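Local atomic coordinates of 5'-AMP-activated protein kinase subunit beta (Schizosaccharomyces pombe, PDB entry 2QRD), a protein that probably serves as the beta subunit of AMP-activated protein kinase, joining the heterotrimer and helping to set where the enzyme acts and on which substrates. Residues Pro32-Glu36 against Asn57-His63; Gly72-Ser77 against Thr89-Phe95. One frame throughout, in Å; residues are numbered along the deposited sequence.

Contact 1 (Pro32-Glu36 against Asn57-His63); sequences PPHLE and NHVLLNH
Leu35, just after the short 3-10 turn at Pro33-His34, and Leu60 of the irregular 57-63 mark where the backbones lie nearest, their CA atoms 7.8 Å apart, and no hydrogen bond crosses this gap. Leu60 contributes both branches: its CD2 meets the edge of the His34 imidazole, 3.4 Å from His34 CD2, while CD1 comes to 3.3 Å from the His34 carbonyl oxygen. The ring is put there by a chi1 of 72°, which sets His34 CG between its own backbone N and carbonyl carbon. Val59 CG2 reaches the same ring carbon, His34 CD2, at 3.6 Å, the two side chains crossing at about a right angle. Leu60 CD2 also packs on Leu35 CD2 at 3.7 Å. An Asx turn opens 57-63: Asn57 OD1 accepts from Val59 N at 3.2 Å, the donor standing 53° out of the carbonyl plane. Both loops belong to the beta-subunit interaction domain and here border the SNF1-like kinase ssp2 chain, whose Asp93 bonds His63 ND1, Tyr83 packs on Leu35 and Phe15 on Leu60. The loops flank helix 46-49 in sequence, and the later one, leading into strand 65-67, is tied through Asn62 to Thr79 and Thr80 of strand 74-82.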
loop_
_atom_site.group_PDB
_atom_site.type_symbol
_atom_site.label_atom_id
_atom_site.label_comp_id
_atom_site.label_asym_id
_atom_site.label_seq_id
_atom_site.Cartn_x
_atom_site.Cartn_y
_atom_site.Cartn_z
ATOM N N PRO B 32 -3.141 -29.107 -10.338
ATOM C CA PRO B 32 -4.591 -29.073 -10.099
ATOM C C PRO B 32 -5.251 -27.802 -10.643
ATOM O O PRO B 32 -4.627 -26.755 -10.639
ATOM C CB PRO B 32 -4.707 -29.143 -8.576
ATOM C CG PRO B 32 -3.418 -28.687 -8.062
ATOM C CD PRO B 32 -2.379 -29.032 -9.078
ATOM N N PRO B 33 -6.512 -27.904 -11.119
ATOM C CA PRO B 33 -7.240 -26.783 -11.731
ATOM C C PRO B 33 -7.285 -25.523 -10.880
ATOM O O PRO B 33 -7.333 -24.423 -11.440
ATOM C CB PRO B 33 -8.650 -27.331 -11.898
ATOM C CG PRO B 33 -8.471 -28.771 -12.016
ATOM C CD PRO B 33 -7.330 -29.129 -11.119
ATOM N N HIS B 34 -7.265 -25.682 -9.553
ATOM C CA HIS B 34 -7.409 -24.558 -8.638
ATOM C C HIS B 34 -6.180 -23.635 -8.507
ATOM O O HIS B 34 -6.327 -22.493 -8.065
ATOM C CB HIS B 34 -7.990 -25.000 -7.279
ATOM C CG HIS B 34 -7.043 -25.790 -6.424
ATOM N ND1 HIS B 34 -6.769 -27.126 -6.643
ATOM C CD2 HIS B 34 -6.335 -25.441 -5.324
ATOM C CE1 HIS B 34 -5.914 -27.555 -5.729
ATOM N NE2 HIS B 34 -5.631 -26.552 -4.919
ATOM N N LEU B 35 -5.000 -24.099 -8.943
ATOM C CA LEU B 35 -3.773 -23.264 -8.973
ATOM C C LEU B 35 -3.519 -22.567 -10.312
ATOM O O LEU B 35 -2.417 -22.070 -10.584
ATOM C CB LEU B 35 -2.533 -24.090 -8.589
ATOM C CG LEU B 35 -2.339 -24.483 -7.117
ATOM C CD1 LEU B 35 -1.462 -25.726 -7.013
ATOM C CD2 LEU B 35 -1.777 -23.330 -6.287
ATOM N N GLU B 36 -4.539 -22.547 -11.148
ATOM C CA GLU B 36 -4.460 -21.935 -12.465
ATOM C C GLU B 36 -4.906 -20.483 -12.466
ATOM O O GLU B 36 -4.484 -19.709 -13.320
ATOM C CB GLU B 36 -5.260 -22.753 -13.493
ATOM C CG GLU B 36 -4.478 -23.972 -14.034
ATOM C CD GLU B 36 -5.337 -24.966 -14.805
ATOM O OE1 GLU B 36 -6.376 -24.557 -15.392
ATOM O OE2 GLU B 36 -4.970 -26.171 -14.824
ATOM N N ASN B 57 -10.218 -18.593 -2.671
ATOM C CA ASN B 57 -10.336 -20.000 -2.345
ATOM C C ASN B 57 -9.533 -20.228 -1.054
ATOM O O ASN B 57 -8.311 -19.996 -1.012
ATOM C CB ASN B 57 -9.779 -20.819 -3.515
ATOM C CG ASN B 57 -9.993 -22.303 -3.369
ATOM O OD1 ASN B 57 -10.366 -22.814 -2.310
ATOM N ND2 ASN B 57 -9.735 -23.021 -4.451
ATOM N N HIS B 58 -10.243 -20.641 -0.005
ATOM C CA HIS B 58 -9.650 -20.925 1.293
ATOM C C HIS B 58 -8.491 -21.919 1.215
ATOM O O HIS B 58 -7.585 -21.867 2.054
ATOM C CB HIS B 58 -10.703 -21.410 2.295
ATOM C CG HIS B 58 -11.941 -20.553 2.344
ATOM N ND1 HIS B 58 -11.902 -19.168 2.327
ATOM C CD2 HIS B 58 -13.256 -20.891 2.412
ATOM C CE1 HIS B 58 -13.135 -18.694 2.371
ATOM N NE2 HIS B 58 -13.974 -19.716 2.424
ATOM N N VAL B 59 -8.477 -22.799 0.212
ATOM C CA VAL B 59 -7.316 -23.686 0.063
ATOM C C VAL B 59 -6.055 -22.986 -0.484
ATOM O O VAL B 59 -4.977 -23.565 -0.409
ATOM C CB VAL B 59 -7.607 -25.028 -0.714
ATOM C CG1 VAL B 59 -8.716 -25.856 -0.037
ATOM C CG2 VAL B 59 -7.903 -24.767 -2.185
ATOM N N LEU B 60 -6.180 -21.768 -1.023
ATOM C CA LEU B 60 -5.037 -21.068 -1.624
ATOM C C LEU B 60 -4.484 -19.943 -0.747
ATOM O O LEU B 60 -3.706 -19.086 -1.205
ATOM C CB LEU B 60 -5.394 -20.526 -3.010
ATOM C CG LEU B 60 -5.935 -21.507 -4.063
ATOM C CD1 LEU B 60 -6.459 -20.759 -5.297
ATOM C CD2 LEU B 60 -4.879 -22.548 -4.428
ATOM N N LEU B 61 -4.899 -19.947 0.509
ATOM C CA LEU B 61 -4.335 -19.096 1.538
ATOM C C LEU B 61 -2.830 -19.365 1.785
ATOM O O LEU B 61 -2.388 -20.513 1.903
ATOM C CB LEU B 61 -5.154 -19.251 2.827
ATOM C CG LEU B 61 -6.247 -18.203 3.113
ATOM C CD1 LEU B 61 -6.810 -17.538 1.867
ATOM C CD2 LEU B 61 -7.362 -18.805 3.938
ATOM N N ASN B 62 -2.063 -18.282 1.844
ATOM C CA ASN B 62 -0.610 -18.312 2.012
ATOM C C ASN B 62 0.154 -19.264 1.088
ATOM O O ASN B 62 1.127 -19.886 1.471
ATOM C CB ASN B 62 -0.209 -18.390 3.499
ATOM C CG ASN B 62 -0.570 -17.089 4.289
ATOM O OD1 ASN B 62 -1.196 -17.156 5.347
ATOM N ND2 ASN B 62 -0.205 -15.920 3.749
ATOM N N HIS B 63 -0.321 -19.348 -0.151
ATOM C CA HIS B 63 0.455 -19.837 -1.281
ATOM C C HIS B 63 1.101 -18.646 -1.964
ATOM O O HIS B 63 0.458 -17.633 -2.232
ATOM C CB HIS B 63 -0.446 -20.573 -2.285
ATOM C CG HIS B 63 -0.871 -21.933 -1.831
ATOM N ND1 HIS B 63 -0.285 -23.089 -2.300
ATOM C CD2 HIS B 63 -1.800 -22.324 -0.934
ATOM C CE1 HIS B 63 -0.836 -24.136 -1.713
ATOM N NE2 HIS B 63 -1.753 -23.698 -0.873
#

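Contact 2 (Gly72-Ser77 against Thr89-Phe95)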
loop_
_atom_site.group_PDB
_atom_site.type_symbol
_atom_site.label_atom_id
_atom_site.label_comp_id
_atom_site.label_asym_id
_atom_site.label_seq_id
_atom_site.Cartn_x
_atom_site.Cartn_y
_atom_site.Cartn_z
ATOM N N GLY B 72 13.087 -4.540 -12.870
ATOM C CA GLY B 72 14.292 -5.017 -12.224
ATOM C C GLY B 72 14.037 -5.362 -10.778
ATOM O O GLY B 72 14.957 -5.358 -9.976
ATOM N N VAL B 73 12.784 -5.658 -10.443
ATOM C CA VAL B 73 12.403 -6.031 -9.084
ATOM C C VAL B 73 11.512 -7.271 -9.054
ATOM O O VAL B 73 10.982 -7.701 -10.093
ATOM C CB VAL B 73 11.730 -4.858 -8.303
ATOM C CG1 VAL B 73 12.635 -3.646 -8.321
ATOM C CG2 VAL B 73 10.320 -4.533 -8.848
ATOM N N LEU B 74 11.354 -7.821 -7.852
ATOM C CA LEU B 74 10.493 -8.967 -7.564
ATOM C C LEU B 74 9.119 -8.495 -7.135
ATOM O O LEU B 74 9.000 -7.576 -6.304
ATOM C CB LEU B 74 11.076 -9.813 -6.404
ATOM C CG LEU B 74 12.327 -10.682 -6.640
ATOM C CD1 LEU B 74 12.901 -11.144 -5.317
ATOM C CD2 LEU B 74 12.011 -11.904 -7.550
ATOM N N ALA B 75 8.100 -9.144 -7.687
ATOM C CA ALA B 75 6.744 -8.980 -7.252
ATOM C C ALA B 75 6.236 -10.319 -6.695
ATOM O O ALA B 75 6.209 -11.320 -7.414
ATOM C CB ALA B 75 5.871 -8.482 -8.428
ATOM N N LEU B 76 5.861 -10.317 -5.414
ATOM C CA LEU B 76 5.485 -11.507 -4.659
ATOM C C LEU B 76 4.211 -11.209 -3.880
ATOM O O LEU B 76 4.025 -10.079 -3.428
ATOM C CB LEU B 76 6.623 -11.935 -3.698
ATOM C CG LEU B 76 8.020 -12.137 -4.328
ATOM C CD1 LEU B 76 9.000 -12.509 -3.299
ATOM C CD2 LEU B 76 8.050 -13.196 -5.474
ATOM N N SER B 77 3.314 -12.193 -3.760
ATOM C CA SER B 77 2.090 -11.998 -2.990
ATOM C C SER B 77 1.617 -13.244 -2.294
ATOM O O SER B 77 1.961 -14.356 -2.674
ATOM C CB SER B 77 0.948 -11.440 -3.841
ATOM O OG SER B 77 0.689 -12.221 -5.000
ATOM N N THR B 89 -1.469 -9.275 0.124
ATOM C CA THR B 89 -0.380 -8.331 0.034
ATOM C C THR B 89 0.534 -8.641 -1.119
ATOM O O THR B 89 1.026 -9.751 -1.248
ATOM C CB THR B 89 0.353 -7.977 1.377
ATOM O OG1 THR B 89 1.777 -8.050 1.211
ATOM C CG2 THR B 89 -0.095 -8.766 2.511
ATOM N N ALA B 90 0.673 -7.642 -1.983
ATOM C CA ALA B 90 1.581 -7.637 -3.137
ATOM C C ALA B 90 2.814 -6.803 -2.789
ATOM O O ALA B 90 2.732 -5.601 -2.507
ATOM C CB ALA B 90 0.878 -7.088 -4.377
ATOM N N MET B 91 3.945 -7.476 -2.757
ATOM C CA MET B 91 5.154 -6.876 -2.329
ATOM C C MET B 91 6.168 -6.708 -3.476
ATOM O O MET B 91 6.379 -7.618 -4.273
ATOM C CB MET B 91 5.724 -7.719 -1.219
ATOM C CG MET B 91 7.217 -7.660 -1.101
ATOM S SD MET B 91 7.692 -6.575 0.198
ATOM C CE MET B 91 8.894 -7.663 0.983
ATOM N N PHE B 92 6.776 -5.520 -3.542
ATOM C CA PHE B 92 7.788 -5.214 -4.535
ATOM C C PHE B 92 9.108 -5.044 -3.823
ATOM O O PHE B 92 9.207 -4.346 -2.824
ATOM C CB PHE B 92 7.378 -3.979 -5.334
ATOM C CG PHE B 92 6.166 -4.204 -6.193
ATOM C CD1 PHE B 92 4.919 -3.847 -5.748
ATOM C CD2 PHE B 92 6.279 -4.815 -7.440
ATOM C CE1 PHE B 92 3.775 -4.075 -6.546
ATOM C CE2 PHE B 92 5.150 -5.040 -8.234
ATOM C CZ PHE B 92 3.886 -4.669 -7.764
ATOM N N LYS B 93 10.120 -5.737 -4.322
ATOM C CA LYS B 93 11.320 -5.987 -3.547
ATOM C C LYS B 93 12.496 -6.158 -4.496
ATOM O O LYS B 93 12.340 -6.741 -5.558
ATOM C CB LYS B 93 11.090 -7.251 -2.675
ATOM C CG LYS B 93 12.200 -7.556 -1.676
ATOM C CD LYS B 93 11.820 -8.751 -0.816
ATOM C CE LYS B 93 12.597 -8.794 0.508
ATOM N NZ LYS B 93 14.078 -8.615 0.332
ATOM N N ASN B 94 13.669 -5.633 -4.133
ATOM C CA ASN B 94 14.869 -5.794 -4.954
ATOM C C ASN B 94 15.371 -7.241 -4.931
ATOM O O ASN B 94 15.063 -7.994 -4.025
ATOM C CB ASN B 94 15.988 -4.903 -4.412
ATOM C CG ASN B 94 15.833 -3.444 -4.776
ATOM O OD1 ASN B 94 15.723 -3.076 -5.940
ATOM N ND2 ASN B 94 15.878 -2.594 -3.767
ATOM N N PHE B 95 16.186 -7.614 -5.909
ATOM C CA PHE B 95 16.975 -8.852 -5.836
ATOM C C PHE B 95 18.192 -8.739 -4.896
ATOM O O PHE B 95 18.422 -9.611 -4.060
ATOM C CB PHE B 95 17.492 -9.274 -7.231
ATOM C CG PHE B 95 16.413 -9.572 -8.238
ATOM C CD1 PHE B 95 15.859 -8.553 -9.015
ATOM C CD2 PHE B 95 15.965 -10.872 -8.433
ATOM C CE1 PHE B 95 14.880 -8.815 -9.959
ATOM C CE2 PHE B 95 14.984 -11.143 -9.383
ATOM C CZ PHE B 95 14.435 -10.106 -10.137
HETATM O O HOH W 1 16.555 -5.607 -7.805
#
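Leu74 lies over one face of the Phe95 ring in a CH-pi contact, its CG 4.1 Å from the ring centroid and 21° off the ring normal, displaced toward the rim where Leu74 CD2 touches Phe95 CE2 at 3.6 Å. Phe95 CG stands anti to its own carbonyl carbon (chi1 -61°), folding the ring back toward 72-74, and the Gly72 carbonyl oxygen meets its edge, 3.5 Å from Phe95 CD1. With Leu74 cut back to an alanine, this face of Phe95 would probably lose its aliphatic cover and the ring be freer to swing. A water ties the same end, donating to Gly72 O and Asn94 OD1 and accepting from Phe95 N. These residues lie at the open end of the antiparallel hairpin of strands 74-82 and 85-93, whose short segments run at 158°. Leu74 with Lys93 and Leu76 with Met91 are its hydrogen-bonded pairs; Met91 N to Leu76 O, at 2.7 Å, is nearly straight. The other two pairs, Ala75 with Phe92 and Ser77 with Ala90, put their side chains on the opposite face. There Ala75 CB meets Phe92 CE2 at 3.5 Å, oblique to the ring, and Val73 CG2 approaches the ring edge, 4.3 Å from Phe92 CD2. Trp13 of the ssp2 kinase chain packs on Ala75 and Ser77. Residues 89-92 pair in parallel with a strand of another chain, probably the gamma subunit, and carry the sheet across the interface.

Overall arrangement
Contact 1 is a surface junction between two loops, contact 2 a buried pairing of strands; their centres lie 20 Å apart and they follow one another along the chain. No element is common to both, but the 57-63 loop is hydrogen-bonded to the strand on which contact 2 is built. Contact 1 has no hydrogen bond across it and relies mostly on leucine and valine methyls against an imidazole and a backbone carbonyl, whereas contact 2 has a backbone ladder with apolar and aromatic groups added to it. Both belong to the region that joins the subunits: the ssp2 kinase chain packs against each, while contact 2 also borders the chain that extends its sheet.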